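Possible substrate binding protein of ABC transporter system (Rhodopseudomonas palustris, PDB 3N0X) probably binds a branched-chain amino acid or a related small ligand and delivers it to an ABC transporter, as in the leucine-binding protein family. Local coordinates at residues E176-T181 / V207-G212; A145-D150 / T183-V188; N116-R121 / T305-L310; A74-G79 / M293-A298. All blocks are in the same frame, centred on the assembly; numbering follows the deposited sequence.

Contact 1. Residues E176-T181 / V207-G212; sequences EYVPTT and VIWAGG
Val178 and Trp209 meet in a small apolar contact at the C-terminal ends of two parallel strands, in the lobe of this periplasmic binding protein whose sheet runs 171-178, 142-149, 202-207, 229-233. The two outer members of the first three are consecutive in the chain and are joined through helix 186-196, a beta-alpha-beta crossover that leaves strand 142-149 between them. Val207-Gly212 and Glu176-Thr181 are the stretches where those strands run out, and they meet where a side chain reaches across the end of the middle strand. The indole does this. A chi1 of -155° turns CG away from the amide nitrogen of Trp209, and the ring end swings across to 176-181, presenting the rim of its six-membered ring. Val178 CG2 lies near the plane of that ring, at the edge, 3.6 Å from Trp209 CH2 and 3.9 Å from Trp209 CZ3, and the two side chains cross at about a right angle. Further along, Thr180 O comes within 4.1 Å of Trp209 CZ2, a looser approach made by the backbone. Around the site, Gln149 of the intervening strand packs against Trp209 and accepts a hydrogen bond from Ala210 N, while Phe185 meets the indole in an edge-to-face stack. In this family ligands generally bind between the lobes, near strand ends of this kind. The rotation of the indole is fixed from its own loop: Trp209 NE1 donates to Gly212 O at 2.9 Å, with the acceptor almost exactly in the ring plane but the nitrogen well above the plane of the carbonyl.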
loop_
_atom_site.group_PDB
_atom_site.type_symbol
_atom_site.label_atom_id
_atom_site.label_comp_id
_atom_site.label_asym_id
_atom_site.label_seq_id
_atom_site.Cartn_x
_atom_site.Cartn_y
_atom_site.Cartn_z
ATOM N N GLU A 176 4.828 4.386 22.827
ATOM C CA GLU A 176 5.244 5.768 22.950
ATOM C C GLU A 176 4.713 6.563 21.765
ATOM O O GLU A 176 4.878 6.153 20.587
ATOM C CB GLU A 176 6.774 5.875 23.006
ATOM C CG GLU A 176 7.350 5.370 24.274
ATOM C CD GLU A 176 7.228 6.410 25.405
ATOM O OE1 GLU A 176 6.934 7.619 25.122
ATOM O OE2 GLU A 176 7.496 6.053 26.563
ATOM N N TYR A 177 4.137 7.728 22.064
ATOM C CA TYR A 177 3.628 8.664 21.047
ATOM C C TYR A 177 4.279 10.007 21.262
ATOM O O TYR A 177 4.179 10.557 22.343
ATOM C CB TYR A 177 2.102 8.796 21.123
ATOM C CG TYR A 177 1.385 7.505 20.895
ATOM C CD1 TYR A 177 1.205 7.001 19.617
ATOM C CD2 TYR A 177 0.952 6.728 21.977
ATOM C CE1 TYR A 177 0.577 5.790 19.401
ATOM C CE2 TYR A 177 0.351 5.478 21.773
ATOM C CZ TYR A 177 0.162 5.026 20.478
ATOM O OH TYR A 177 -0.442 3.781 20.252
ATOM N N VAL A 178 4.962 10.503 20.241
ATOM C CA VAL A 178 5.708 11.757 20.370
ATOM C C VAL A 178 5.206 12.742 19.336
ATOM O O VAL A 178 4.571 12.357 18.350
ATOM C CB VAL A 178 7.237 11.518 20.218
ATOM C CG1 VAL A 178 7.713 10.517 21.279
ATOM C CG2 VAL A 178 7.594 11.047 18.817
ATOM N N PRO A 179 5.480 14.026 19.574
ATOM C CA PRO A 179 4.998 15.011 18.611
ATOM C C PRO A 179 5.440 14.700 17.187
ATOM O O PRO A 179 6.543 14.184 16.937
ATOM C CB PRO A 179 5.565 16.323 19.164
ATOM C CG PRO A 179 5.659 16.119 20.629
ATOM C CD PRO A 179 6.000 14.630 20.801
ATOM N N THR A 180 4.567 14.980 16.228
ATOM C CA THR A 180 4.820 14.654 14.828
ATOM C C THR A 180 6.132 15.217 14.311
ATOM O O THR A 180 6.749 14.623 13.449
ATOM C CB THR A 180 3.717 15.196 13.886
ATOM O OG1 THR A 180 3.478 16.580 14.189
ATOM C CG2 THR A 180 2.429 14.384 14.026
ATOM N N THR A 181 6.528 16.360 14.862
ATOM C CA THR A 181 7.716 17.107 14.500
ATOM C C THR A 181 9.002 16.720 15.239
ATOM O O THR A 181 10.008 17.441 15.183
ATOM C CB THR A 181 7.466 18.613 14.836
ATOM O OG1 THR A 181 7.094 18.745 16.229
ATOM C CG2 THR A 181 6.356 19.154 13.939
ATOM N N VAL A 207 8.632 0.684 14.753
ATOM C CA VAL A 207 8.388 2.083 14.466
ATOM C C VAL A 207 7.378 2.223 13.321
ATOM O O VAL A 207 7.438 1.495 12.295
ATOM C CB VAL A 207 9.692 2.767 14.094
ATOM C CG1 VAL A 207 9.478 4.285 13.835
ATOM C CG2 VAL A 207 10.741 2.593 15.216
ATOM N N ILE A 208 6.460 3.173 13.484
ATOM C CA ILE A 208 5.593 3.591 12.406
ATOM C C ILE A 208 5.827 5.108 12.307
ATOM O O ILE A 208 5.728 5.829 13.305
ATOM C CB ILE A 208 4.096 3.215 12.587
ATOM C CG1 ILE A 208 3.261 3.811 11.445
ATOM C CG2 ILE A 208 3.575 3.674 13.945
ATOM C CD1 ILE A 208 1.800 3.365 11.428
ATOM N N TRP A 209 6.134 5.583 11.113
ATOM C CA TRP A 209 6.510 6.994 10.955
ATOM C C TRP A 209 6.198 7.444 9.521
ATOM O O TRP A 209 6.476 6.720 8.565
ATOM C CB TRP A 209 8.004 7.188 11.246
ATOM C CG TRP A 209 8.364 8.558 11.684
ATOM C CD1 TRP A 209 8.777 9.605 10.900
ATOM C CD2 TRP A 209 8.335 9.061 13.026
ATOM N NE1 TRP A 209 9.036 10.708 11.679
ATOM C CE2 TRP A 209 8.773 10.410 12.988
ATOM C CE3 TRP A 209 8.025 8.494 14.266
ATOM C CZ2 TRP A 209 8.858 11.188 14.123
ATOM C CZ3 TRP A 209 8.129 9.256 15.383
ATOM C CH2 TRP A 209 8.529 10.608 15.317
ATOM N N ALA A 210 5.689 8.657 9.385
ATOM C CA ALA A 210 5.456 9.265 8.064
ATOM C C ALA A 210 6.204 10.589 8.019
ATOM O O ALA A 210 6.234 11.329 8.976
ATOM C CB ALA A 210 3.942 9.477 7.823
ATOM N N GLY A 211 6.841 10.892 6.888
ATOM C CA GLY A 211 7.558 12.156 6.739
ATOM C C GLY A 211 8.977 12.054 7.252
ATOM O O GLY A 211 9.480 10.957 7.509
ATOM N N GLY A 212 9.628 13.190 7.414
ATOM C CA GLY A 212 11.010 13.209 7.876
ATOM C C GLY A 212 11.104 12.997 9.368
ATOM O O GLY A 212 10.070 12.836 10.062
#

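Contact 2. Residues A145-D150 / T183-V188; sequences ATLAQD and TDFTAV
Leu147 and Val188 bring strand and helix closest together, with Leu147 CA 8.4 Å from Val188 CA, a separation that no backbone hydrogen bond spans and that side chains fill. Leu147 stands on the sheet and forks: each of its two methyl groups finds a different partner. Leu147 CD1 touches Val188 CG2 at 3.8 Å, and Leu147 CD2 lies 4.1 Å from Phe185 CD2, so one leucine serves both the first turn of the helix and the residue just before it. The trans chi1 of 173° carries the branch point out to the start of the helix. Here the fold is the three-layer alpha/beta/alpha sandwich of a type I periplasmic binding protein lobe: strand 142-149 is an inner strand of a four-stranded parallel sheet, and helix 186-196 covers one of its faces, having just left the edge strand 171-178. Val188 also packs on Glu176 and Val178 of that edge strand, and Phe185 on Pro215 and Lys218 of the next helix; all three touching residues are buried. The approach of the leucine methyl to the phenyl ring is oblique. Phe185 occupies the N-cap position, and the turn leading into the helix is tied by the residue before it. Asp184 OD1 accepts from Thr186 N at 2.9 Å, forming an Asx turn, and also from Thr186 OG1 at 2.8 Å. The amide arrives nearly along the C-O axis of the carboxylate, whereas the hydroxyl comes in on the syn side, 17° out of the carboxylate plane.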
loop_
_atom_site.group_PDB
_atom_site.type_symbol
_atom_site.label_atom_id
_atom_site.label_comp_id
_atom_site.label_asym_id
_atom_site.label_seq_id
_atom_site.Cartn_x
_atom_site.Cartn_y
_atom_site.Cartn_z
ATOM N N ALA A 145 7.984 -2.953 21.881
ATOM C CA ALA A 145 7.573 -1.611 22.240
ATOM C C ALA A 145 7.373 -0.857 20.943
ATOM O O ALA A 145 8.180 -1.009 19.993
ATOM C CB ALA A 145 8.666 -0.878 23.066
ATOM N N THR A 146 6.371 0.008 20.894
ATOM C CA THR A 146 6.114 0.749 19.667
ATOM C C THR A 146 6.465 2.236 19.816
ATOM O O THR A 146 6.343 2.820 20.878
ATOM C CB THR A 146 4.630 0.611 19.208
ATOM O OG1 THR A 146 3.746 1.106 20.220
ATOM C CG2 THR A 146 4.252 -0.904 18.858
ATOM N N LEU A 147 6.887 2.840 18.702
ATOM C CA LEU A 147 7.108 4.279 18.620
ATOM C C LEU A 147 6.301 4.765 17.426
ATOM O O LEU A 147 6.403 4.226 16.316
ATOM C CB LEU A 147 8.583 4.615 18.404
ATOM C CG LEU A 147 8.949 6.082 18.136
ATOM C CD1 LEU A 147 8.545 6.956 19.325
ATOM C CD2 LEU A 147 10.470 6.181 17.831
ATOM N N ALA A 148 5.552 5.847 17.657
ATOM C CA ALA A 148 4.705 6.451 16.637
ATOM C C ALA A 148 4.608 7.935 16.904
ATOM O O ALA A 148 4.910 8.404 18.015
ATOM C CB ALA A 148 3.292 5.803 16.649
ATOM N N GLN A 149 4.195 8.667 15.876
ATOM C CA GLN A 149 3.838 10.083 15.993
ATOM C C GLN A 149 2.439 10.233 16.616
ATOM O O GLN A 149 1.533 9.412 16.377
ATOM C CB GLN A 149 3.845 10.694 14.598
ATOM C CG GLN A 149 5.223 10.668 13.948
ATOM C CD GLN A 149 5.180 10.699 12.454
ATOM O OE1 GLN A 149 4.585 9.845 11.803
ATOM N NE2 GLN A 149 5.787 11.747 11.882
ATOM N N ASP A 150 2.281 11.286 17.419
ATOM C CA ASP A 150 1.043 11.540 18.148
ATOM C C ASP A 150 0.014 12.216 17.232
ATOM O O ASP A 150 -0.301 13.408 17.377
ATOM C CB ASP A 150 1.373 12.408 19.371
ATOM C CG ASP A 150 0.271 12.456 20.383
ATOM O OD1 ASP A 150 -0.760 11.765 20.144
ATOM O OD2 ASP A 150 0.441 13.127 21.429
ATOM N N THR A 183 12.472 15.416 16.247
ATOM C CA THR A 183 13.724 15.096 15.567
ATOM C C THR A 183 14.828 14.630 16.520
ATOM O O THR A 183 15.848 14.105 16.053
ATOM C CB THR A 183 14.271 16.312 14.789
ATOM O OG1 THR A 183 14.447 17.391 15.700
ATOM C CG2 THR A 183 13.304 16.708 13.654
ATOM N N ASP A 184 14.646 14.843 17.825
ATOM C CA ASP A 184 15.578 14.367 18.832
ATOM C C ASP A 184 14.898 13.248 19.602
ATOM O O ASP A 184 13.937 13.501 20.330
ATOM C CB ASP A 184 15.967 15.472 19.802
ATOM C CG ASP A 184 17.068 15.055 20.781
ATOM O OD1 ASP A 184 17.110 13.893 21.248
ATOM O OD2 ASP A 184 17.912 15.921 21.116
ATOM N N PHE A 185 15.439 12.046 19.452
ATOM C CA PHE A 185 14.829 10.818 20.023
ATOM C C PHE A 185 15.532 10.312 21.255
ATOM O O PHE A 185 15.274 9.188 21.691
ATOM C CB PHE A 185 14.746 9.725 18.959
ATOM C CG PHE A 185 13.823 10.071 17.852
ATOM C CD1 PHE A 185 14.280 10.832 16.763
ATOM C CD2 PHE A 185 12.472 9.732 17.906
ATOM C CE1 PHE A 185 13.433 11.205 15.748
ATOM C CE2 PHE A 185 11.629 10.108 16.876
ATOM C CZ PHE A 185 12.103 10.855 15.805
ATOM N N THR A 186 16.417 11.131 21.844
ATOM C CA THR A 186 17.208 10.692 22.984
ATOM C C THR A 186 16.334 10.235 24.145
ATOM O O THR A 186 16.486 9.122 24.674
ATOM C CB THR A 186 18.193 11.825 23.444
ATOM O OG1 THR A 186 19.009 12.201 22.321
ATOM C CG2 THR A 186 19.054 11.340 24.606
ATOM N N ALA A 187 15.392 11.075 24.536
ATOM C CA ALA A 187 14.563 10.786 25.705
ATOM C C ALA A 187 13.623 9.602 25.477
ATOM O O ALA A 187 13.551 8.675 26.303
ATOM C CB ALA A 187 13.758 12.041 26.109
ATOM N N VAL A 188 12.893 9.650 24.372
ATOM C CA VAL A 188 11.953 8.564 24.051
ATOM C C VAL A 188 12.719 7.233 23.815
ATOM O O VAL A 188 12.248 6.170 24.209
ATOM C CB VAL A 188 10.991 8.905 22.888
ATOM C CG1 VAL A 188 11.677 8.979 21.553
ATOM C CG2 VAL A 188 9.852 7.836 22.781
#

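Contact 3. Residues N116-R121 / T305-L310; sequences NRYIFR and TDTEKL
Arg117 and Glu308 form the charged part of this contact, a two-bond salt bridge between a turn and the first turn of a helix. The guanidinium grips end-on: Arg117 NH1 donates to Glu308 OE2 at 2.8 Å and Arg117 NH2 to Glu308 OE1 at 2.9 Å. Both oxygens use their syn lone pairs, both bonds are nearly straight, and the two flat groups lie only 9° apart. Bends at chi3 of Arg117 and chi2 of Glu308 bring the ends together. A water adds a second polar link, donating to Glu308 OE2 at 2.7 Å and hydrogen-bonded to Tyr118 OH at 2.8 Å.

The apolar part is made by Thr307 and Tyr118. Thr307 CG2 meets the edge of the Tyr118 ring, near its plane, 3.6 Å from Tyr118 CE1, while Thr307 OG1 is hydrogen-bonded to Lys97 O. Ile311 packs on Arg117 and Tyr118.

Local bonds shape both partners. Asn116 OD1 accepts from Tyr118 N at 2.9 Å, an Asx turn within a type I beta turn. Asp306 is the N-cap of the helix, and its OD2 accepts the capping bond from Lys309 N at 3.0 Å. The helix start would be expected to favour the negative charge of Glu308. The contact joins N-capped helix 307-314 to the beta turn that leads into strand 119-121 of the six-stranded sheet in a periplasmic binding protein lobe.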
loop_
_atom_site.group_PDB
_atom_site.type_symbol
_atom_site.label_atom_id
_atom_site.label_comp_id
_atom_site.label_asym_id
_atom_site.label_seq_id
_atom_site.Cartn_x
_atom_site.Cartn_y
_atom_site.Cartn_z
ATOM N N ASN A 116 -18.402 4.512 0.164
ATOM C CA ASN A 116 -19.713 4.271 -0.444
ATOM C C ASN A 116 -19.620 3.125 -1.459
ATOM O O ASN A 116 -18.512 2.697 -1.821
ATOM C CB ASN A 116 -20.302 5.547 -1.037
ATOM C CG ASN A 116 -19.615 5.992 -2.286
ATOM O OD1 ASN A 116 -19.643 5.290 -3.306
ATOM N ND2 ASN A 116 -18.997 7.181 -2.240
ATOM N N ARG A 117 -20.784 2.631 -1.864
ATOM C CA ARG A 117 -20.889 1.429 -2.687
ATOM C C ARG A 117 -20.181 1.480 -4.046
ATOM O O ARG A 117 -19.948 0.446 -4.651
ATOM C CB ARG A 117 -22.366 1.046 -2.893
ATOM C CG ARG A 117 -23.136 2.041 -3.731
ATOM C CD ARG A 117 -24.619 1.876 -3.596
ATOM N NE ARG A 117 -25.045 0.575 -4.110
ATOM C CZ ARG A 117 -25.318 0.319 -5.381
ATOM N NH1 ARG A 117 -25.261 1.276 -6.301
ATOM N NH2 ARG A 117 -25.663 -0.912 -5.750
ATOM N N TYR A 118 -19.879 2.674 -4.535
ATOM C CA TYR A 118 -19.198 2.851 -5.826
ATOM C C TYR A 118 -17.668 2.796 -5.708
ATOM O O TYR A 118 -16.963 2.859 -6.714
ATOM C CB TYR A 118 -19.615 4.205 -6.440
ATOM C CG TYR A 118 -21.114 4.219 -6.755
ATOM C CD1 TYR A 118 -21.593 3.689 -7.929
ATOM C CD2 TYR A 118 -22.027 4.757 -5.866
ATOM C CE1 TYR A 118 -22.940 3.652 -8.220
ATOM C CE2 TYR A 118 -23.379 4.717 -6.141
ATOM C CZ TYR A 118 -23.845 4.167 -7.325
ATOM O OH TYR A 118 -25.195 4.109 -7.661
ATOM N N ILE A 119 -17.184 2.687 -4.485
ATOM C CA ILE A 119 -15.752 2.692 -4.177
ATOM C C ILE A 119 -15.214 1.267 -4.004
ATOM O O ILE A 119 -15.721 0.483 -3.194
ATOM C CB ILE A 119 -15.459 3.520 -2.882
ATOM C CG1 ILE A 119 -16.086 4.908 -2.936
ATOM C CG2 ILE A 119 -13.917 3.590 -2.600
ATOM C CD1 ILE A 119 -15.790 5.706 -4.183
ATOM N N PHE A 120 -14.186 0.949 -4.799
ATOM C CA PHE A 120 -13.385 -0.248 -4.626
ATOM C C PHE A 120 -11.942 0.222 -4.421
ATOM O O PHE A 120 -11.589 1.362 -4.696
ATOM C CB PHE A 120 -13.481 -1.192 -5.815
ATOM C CG PHE A 120 -14.819 -1.879 -5.962
ATOM C CD1 PHE A 120 -15.936 -1.180 -6.462
ATOM C CD2 PHE A 120 -14.994 -3.172 -5.539
ATOM C CE1 PHE A 120 -17.157 -1.822 -6.582
ATOM C CE2 PHE A 120 -16.206 -3.806 -5.674
ATOM C CZ PHE A 120 -17.285 -3.137 -6.181
ATOM N N ARG A 121 -11.100 -0.650 -3.892
ATOM C CA ARG A 121 -9.700 -0.270 -3.675
ATOM C C ARG A 121 -8.773 -1.426 -3.953
ATOM O O ARG A 121 -8.860 -2.452 -3.290
ATOM C CB ARG A 121 -9.457 0.241 -2.253
ATOM C CG ARG A 121 -7.957 0.515 -2.026
ATOM C CD ARG A 121 -7.637 1.548 -1.036
ATOM N NE ARG A 121 -8.255 1.340 0.273
ATOM C CZ ARG A 121 -8.179 2.259 1.245
ATOM N NH1 ARG A 121 -7.506 3.350 1.043
ATOM N NH2 ARG A 121 -8.809 2.089 2.406
ATOM N N THR A 305 -20.196 -2.517 -19.250
ATOM C CA THR A 305 -19.674 -1.439 -18.413
ATOM C C THR A 305 -20.764 -0.743 -17.573
ATOM O O THR A 305 -20.500 0.268 -16.915
ATOM C CB THR A 305 -18.877 -0.409 -19.216
ATOM O OG1 THR A 305 -19.717 0.204 -20.185
ATOM C CG2 THR A 305 -17.688 -1.063 -19.951
ATOM N N ASP A 306 -21.984 -1.283 -17.577
ATOM C CA ASP A 306 -23.070 -0.801 -16.710
ATOM C C ASP A 306 -22.584 -0.858 -15.247
ATOM O O ASP A 306 -22.073 -1.886 -14.810
ATOM C CB ASP A 306 -24.298 -1.693 -16.860
ATOM C CG ASP A 306 -25.382 -1.353 -15.881
ATOM O OD1 ASP A 306 -26.066 -0.331 -16.082
ATOM O OD2 ASP A 306 -25.585 -2.106 -14.895
ATOM N N THR A 307 -22.746 0.242 -14.517
ATOM C CA THR A 307 -22.226 0.301 -13.158
ATOM C C THR A 307 -22.815 -0.777 -12.247
ATOM O O THR A 307 -22.088 -1.418 -11.525
ATOM C CB THR A 307 -22.411 1.681 -12.560
ATOM O OG1 THR A 307 -21.668 2.625 -13.350
ATOM C CG2 THR A 307 -21.925 1.727 -11.109
ATOM N N GLU A 308 -24.131 -0.993 -12.262
ATOM C CA GLU A 308 -24.675 -2.013 -11.359
ATOM C C GLU A 308 -24.130 -3.407 -11.690
ATOM O O GLU A 308 -23.828 -4.176 -10.789
ATOM C CB GLU A 308 -26.222 -2.020 -11.349
ATOM C CG GLU A 308 -26.858 -0.806 -10.670
ATOM C CD GLU A 308 -26.412 -0.654 -9.238
ATOM O OE1 GLU A 308 -26.566 -1.626 -8.443
ATOM O OE2 GLU A 308 -25.911 0.436 -8.906
ATOM N N LYS A 309 -23.922 -3.702 -12.975
ATOM C CA LYS A 309 -23.352 -4.998 -13.367
ATOM C C LYS A 309 -21.895 -5.130 -12.912
ATOM O O LYS A 309 -21.461 -6.224 -12.481
ATOM C CB LYS A 309 -23.490 -5.238 -14.882
ATOM C CG LYS A 309 -24.935 -5.490 -15.339
ATOM C CD LYS A 309 -24.991 -5.692 -16.858
ATOM C CE LYS A 309 -26.397 -6.076 -17.322
ATOM N NZ LYS A 309 -26.518 -6.069 -18.780
ATOM N N LEU A 310 -21.164 -4.020 -12.969
ATOM C CA LEU A 310 -19.769 -4.001 -12.526
ATOM C C LEU A 310 -19.669 -4.201 -11.012
ATOM O O LEU A 310 -18.838 -4.995 -10.553
ATOM C CB LEU A 310 -19.060 -2.715 -12.947
ATOM C CG LEU A 310 -18.728 -2.640 -14.447
ATOM C CD1 LEU A 310 -18.189 -1.231 -14.794
ATOM C CD2 LEU A 310 -17.776 -3.766 -14.828
HETATM O O HOH W 1 -26.157 2.896 -9.973
#

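Contact 4. Residues A74-G79 / M293-A298; sequences ADIAIG and MAVVTA
Val295 packs against Ile76 and Ile78 where helix 283-302 covers strand 76-79, an inner strand of the six-stranded, mainly parallel sheet of a periplasmic binding protein lobe. Strand 76-79 lies between 5-11 and 100-102, and the helix returns to it from much later in the chain. The segment starts at Met293, present as selenomethionine, whose carbonyl oxygen accepts two bonds from one residue a turn later. Val295 then supplies the whole direct contact. Val295 CG1 lies 4.1 Å from Ile76 CG2; the other methyl, Val295 CG2, lies 4.1 Å from Ile78 CD1. The valine thus spreads its two methyl groups over two strand residues that sit on the same side of the sheet, with Ala77 between them pointing away. The Val295 and Ile76 side chains lie antiparallel alongside each other, while Ile78 is crossed at a slant. Ile7 and Ile101, from the two neighbouring strands, also touch Val295, so the helix bears on three adjacent strands at once. Val296 faces helix 18-35 instead, against Leu32 and Ala35. At Thr297 the helix bonds double up on Met293 O: Thr297 N donates at 3.0 Å and Thr297 OG1 at 2.7 Å, from opposite faces of the carbonyl plane. Ala298 directs its CB toward the strand, and its N donates to Ala294 O at 2.9 Å.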
loop_
_atom_site.group_PDB
_atom_site.type_symbol
_atom_site.label_atom_id
_atom_site.label_comp_id
_atom_site.label_asym_id
_atom_site.label_seq_id
_atom_site.Cartn_x
_atom_site.Cartn_y
_atom_site.Cartn_z
ATOM N N ALA A 74 -16.029 8.631 -19.218
ATOM C CA ALA A 74 -15.319 7.474 -18.654
ATOM C C ALA A 74 -16.279 6.456 -18.062
ATOM O O ALA A 74 -17.256 6.801 -17.376
ATOM C CB ALA A 74 -14.308 7.949 -17.602
ATOM N N ASP A 75 -16.033 5.182 -18.347
ATOM C CA ASP A 75 -16.838 4.107 -17.816
ATOM C C ASP A 75 -16.489 3.793 -16.365
ATOM O O ASP A 75 -17.308 3.250 -15.631
ATOM C CB ASP A 75 -16.670 2.862 -18.697
ATOM C CG ASP A 75 -17.116 3.124 -20.157
ATOM O OD1 ASP A 75 -18.237 3.656 -20.334
ATOM O OD2 ASP A 75 -16.353 2.848 -21.107
ATOM N N ILE A 76 -15.255 4.099 -15.980
ATOM C CA ILE A 76 -14.718 3.742 -14.682
ATOM C C ILE A 76 -13.485 4.612 -14.484
ATOM O O ILE A 76 -12.896 5.098 -15.453
ATOM C CB ILE A 76 -14.402 2.216 -14.637
ATOM C CG1 ILE A 76 -14.071 1.757 -13.210
ATOM C CG2 ILE A 76 -13.314 1.848 -15.624
ATOM C CD1 ILE A 76 -14.284 0.249 -12.992
ATOM N N ALA A 77 -13.159 4.899 -13.228
ATOM C CA ALA A 77 -11.979 5.695 -12.928
ATOM C C ALA A 77 -11.122 4.987 -11.908
ATOM O O ALA A 77 -11.606 4.163 -11.121
ATOM C CB ALA A 77 -12.390 7.084 -12.380
ATOM N N ILE A 78 -9.836 5.329 -11.953
ATOM C CA ILE A 78 -8.825 4.875 -10.996
ATOM C C ILE A 78 -8.144 6.102 -10.457
ATOM O O ILE A 78 -7.800 6.982 -11.229
ATOM C CB ILE A 78 -7.758 3.990 -11.711
ATOM C CG1 ILE A 78 -8.398 2.770 -12.382
ATOM C CG2 ILE A 78 -6.640 3.550 -10.735
ATOM C CD1 ILE A 78 -7.464 2.071 -13.432
ATOM N N GLY A 79 -7.989 6.215 -9.132
ATOM C CA GLY A 79 -7.272 7.346 -8.554
ATOM C C GLY A 79 -7.240 7.266 -7.044
ATOM O O GLY A 79 -7.873 6.363 -6.456
HETATM N N MSE A 293 -5.550 -4.826 -13.993
HETATM C CA MSE A 293 -6.051 -6.177 -13.983
HETATM C C MSE A 293 -7.450 -6.279 -13.380
HETATM O O MSE A 293 -8.298 -7.047 -13.857
HETATM C CB MSE A 293 -5.098 -7.110 -13.236
HETATM C CG MSE A 293 -3.795 -7.313 -13.911
HETATM SE SE MSE A 293 -3.805 -8.197 -15.605
HETATM C CE MSE A 293 -4.447 -9.917 -15.048
ATOM N N ALA A 294 -7.706 -5.505 -12.330
ATOM C CA ALA A 294 -9.040 -5.453 -11.746
ATOM C C ALA A 294 -10.085 -4.986 -12.787
ATOM O O ALA A 294 -11.147 -5.582 -12.930
ATOM C CB ALA A 294 -9.054 -4.524 -10.549
ATOM N N VAL A 295 -9.775 -3.924 -13.532
ATOM C CA VAL A 295 -10.726 -3.381 -14.526
ATOM C C VAL A 295 -10.991 -4.397 -15.623
ATOM O O VAL A 295 -12.150 -4.658 -15.960
ATOM C CB VAL A 295 -10.234 -2.029 -15.138
ATOM C CG1 VAL A 295 -11.155 -1.618 -16.330
ATOM C CG2 VAL A 295 -10.163 -0.927 -14.086
ATOM N N VAL A 296 -9.947 -5.005 -16.195
ATOM C CA VAL A 296 -10.137 -5.915 -17.302
ATOM C C VAL A 296 -10.905 -7.158 -16.829
ATOM O O VAL A 296 -11.812 -7.622 -17.510
ATOM C CB VAL A 296 -8.807 -6.288 -17.952
ATOM C CG1 VAL A 296 -8.992 -7.469 -18.939
ATOM C CG2 VAL A 296 -8.208 -5.056 -18.645
ATOM N N THR A 297 -10.566 -7.688 -15.654
ATOM C CA THR A 297 -11.218 -8.874 -15.122
ATOM C C THR A 297 -12.717 -8.570 -14.851
ATOM O O THR A 297 -13.581 -9.396 -15.192
ATOM C CB THR A 297 -10.507 -9.315 -13.865
ATOM O OG1 THR A 297 -9.125 -9.571 -14.173
ATOM C CG2 THR A 297 -11.136 -10.575 -13.280
ATOM N N ALA A 298 -13.003 -7.369 -14.327
ATOM C CA ALA A 298 -14.398 -6.966 -14.040
ATOM C C ALA A 298 -15.229 -6.831 -15.302
ATOM O O ALA A 298 -16.373 -7.363 -15.376
ATOM C CB ALA A 298 -14.451 -5.668 -13.262
#

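The first contact segment met from the N terminus is on strand 76-79, whose partner in contact 4 comes only with helix 283-302; next is the turn before strand 119-121, closed by helix 307-314 in contact 3. These two long loops cross, since their segments alternate; they touch, and both tie late helices to the N-terminal sheet. Inside both loops the chain builds the second lobe, where contacts 2 and 1 also cross: strand 142-149, strand 171-178, helix 186-196 and the loop after strand 202-207 follow in turn. This pair touches through Gln149 and Asp150, and its centres lie about 35 to 42 Å from those of contacts 3 and 4.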